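Local coordinates for glycosyl hydrolase (Rhizobium leguminosarum bv. trifolii, PDB 5NDX), which probably hydrolyses O-glycosidic bonds as a family 39 glycoside hydrolase, a bacterial orthologue of human alpha-L-iduronidase, at residues 61-65 and 116-120. The protein carries 2 engineered substitutions. Residues are numbered along the deposited sequence; the frame is centred on the assembly and turned at random.
Sequences LYNLL and WRDLV. Unlike the reference sequence in segment 61-65: Leu65 (reference Val).
Two aromatic rings, Tyr62 and Trp116, meet as an offset edge-to-face (T-shaped) pair: the tyrosine turns its edge toward the face of the indole six-membered ring, with centroids 5.5 Å apart and planes at 88°. Between these two rings the nearest atoms are Tyr62 CD2 and Trp116 CH2, 3.7 Å apart. With its CG anti to the backbone N (chi1 -172°), Trp116 carries the far end of its indole (CH2, CZ2) toward the tyrosine ring.

CH-pi contact adds a second grip. Leu119 CD2 stands 3.9 Å from the Tyr62 ring centroid, only 9° off the normal, and also lies over one indole face, offset toward the rim, thus filling the corner between the two rings. Apolar contacts complete the interface: Leu119 CD1 meets Leu65 CD1 at 3.6 Å, and Tyr62 OH passes Val120 CA at 3.8 Å.

As for polar bonds, Tyr62 OH hydrogen-bonds Thr123 OG1, which also bonds Leu119 O. Were Tyr62 an alanine, Leu119 and Trp116 would probably face a gap and Thr123 lose its phenol partner.

All five touching residues are buried. The loop after strand 55-58, second in the parallel barrel, thus packs on helix 110-131, which follows the third, 91-95, in the family's (beta/alpha)8 barrel.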
# COMPACT_ATOMS: atom_id res chain seq x y z
N LEU A 61 -4.28 -7.85 -16.78
CA LEU A 61 -4.25 -9.26 -16.41
C LEU A 61 -4.63 -10.17 -17.60
O LEU A 61 -4.01 -11.21 -17.78
CB LEU A 61 -5.15 -9.54 -15.19
CG LEU A 61 -4.51 -9.08 -13.86
CD1 LEU A 61 -5.57 -9.00 -12.80
CD2 LEU A 61 -3.36 -9.99 -13.47
N TYR A 62 -5.59 -9.77 -18.43
CA TYR A 62 -5.99 -10.64 -19.57
C TYR A 62 -4.97 -10.72 -20.73
O TYR A 62 -5.05 -11.66 -21.53
CB TYR A 62 -7.37 -10.25 -20.09
CG TYR A 62 -8.55 -10.68 -19.22
CD1 TYR A 62 -8.56 -11.90 -18.54
CD2 TYR A 62 -9.68 -9.86 -19.10
CE1 TYR A 62 -9.66 -12.33 -17.80
CE2 TYR A 62 -10.78 -10.27 -18.34
CZ TYR A 62 -10.77 -11.52 -17.70
OH TYR A 62 -11.85 -11.98 -16.99
N ASN A 63 -3.97 -9.82 -20.79
CA ASN A 63 -2.83 -10.02 -21.72
C ASN A 63 -2.00 -11.22 -21.34
O ASN A 63 -1.22 -11.66 -22.14
CB ASN A 63 -1.92 -8.79 -21.82
CG ASN A 63 -2.58 -7.64 -22.55
OD1 ASN A 63 -3.64 -7.78 -23.16
ND2 ASN A 63 -1.96 -6.49 -22.49
N LEU A 64 -2.14 -11.73 -20.12
CA LEU A 64 -1.50 -12.97 -19.74
C LEU A 64 -2.15 -14.21 -20.39
O LEU A 64 -1.53 -15.26 -20.41
CB LEU A 64 -1.51 -13.14 -18.21
CG LEU A 64 -0.70 -12.08 -17.43
CD1 LEU A 64 -0.74 -12.33 -15.94
CD2 LEU A 64 0.74 -11.97 -17.96
N LEU A 65 -3.38 -14.09 -20.87
CA LEU A 65 -4.05 -15.20 -21.52
C LEU A 65 -3.68 -15.24 -23.00
O LEU A 65 -3.31 -14.24 -23.57
CB LEU A 65 -5.57 -15.05 -21.40
CG LEU A 65 -6.20 -15.15 -20.01
CD1 LEU A 65 -7.70 -15.18 -20.16
CD2 LEU A 65 -5.71 -16.36 -19.25
N TRP A 116 -16.70 -11.82 -24.71
CA TRP A 116 -16.15 -11.13 -23.54
C TRP A 116 -16.88 -11.55 -22.27
O TRP A 116 -16.23 -11.93 -21.29
CB TRP A 116 -16.20 -9.60 -23.69
CG TRP A 116 -15.47 -8.92 -22.58
CD1 TRP A 116 -16.00 -8.40 -21.44
CD2 TRP A 116 -14.05 -8.72 -22.50
NE1 TRP A 116 -15.01 -7.86 -20.66
CE2 TRP A 116 -13.80 -8.06 -21.27
CE3 TRP A 116 -12.97 -9.04 -23.33
CZ2 TRP A 116 -12.50 -7.70 -20.86
CZ3 TRP A 116 -11.67 -8.66 -22.93
CH2 TRP A 116 -11.46 -7.99 -21.71
N ARG A 117 -18.22 -11.54 -22.30
CA ARG A 117 -19.03 -12.07 -21.21
C ARG A 117 -18.56 -13.47 -20.83
O ARG A 117 -18.38 -13.79 -19.62
CB ARG A 117 -20.51 -12.05 -21.57
CG ARG A 117 -21.44 -12.67 -20.53
CD ARG A 117 -22.72 -13.26 -21.16
NE ARG A 117 -22.44 -14.31 -22.15
CZ ARG A 117 -23.27 -14.69 -23.15
NH1 ARG A 117 -24.48 -14.14 -23.32
NH2 ARG A 117 -22.89 -15.63 -24.01
N ASP A 118 -18.33 -14.29 -21.84
CA ASP A 118 -17.95 -15.68 -21.57
C ASP A 118 -16.55 -15.78 -20.97
O ASP A 118 -16.32 -16.64 -20.16
CB ASP A 118 -18.04 -16.53 -22.84
CG ASP A 118 -19.49 -16.74 -23.34
OD1 ASP A 118 -20.48 -16.52 -22.58
OD2 ASP A 118 -19.62 -17.14 -24.50
N LEU A 119 -15.63 -14.92 -21.40
CA LEU A 119 -14.29 -14.83 -20.79
C LEU A 119 -14.37 -14.51 -19.27
O LEU A 119 -13.78 -15.19 -18.43
CB LEU A 119 -13.46 -13.81 -21.55
CG LEU A 119 -12.17 -13.37 -20.87
CD1 LEU A 119 -11.26 -14.57 -20.68
CD2 LEU A 119 -11.53 -12.29 -21.71
N VAL A 120 -15.20 -13.53 -18.92
CA VAL A 120 -15.39 -13.11 -17.54
C VAL A 120 -15.97 -14.28 -16.74
O VAL A 120 -15.48 -14.65 -15.65
CB VAL A 120 -16.23 -11.81 -17.45
CG1 VAL A 120 -16.57 -11.45 -16.01
CG2 VAL A 120 -15.49 -10.65 -18.11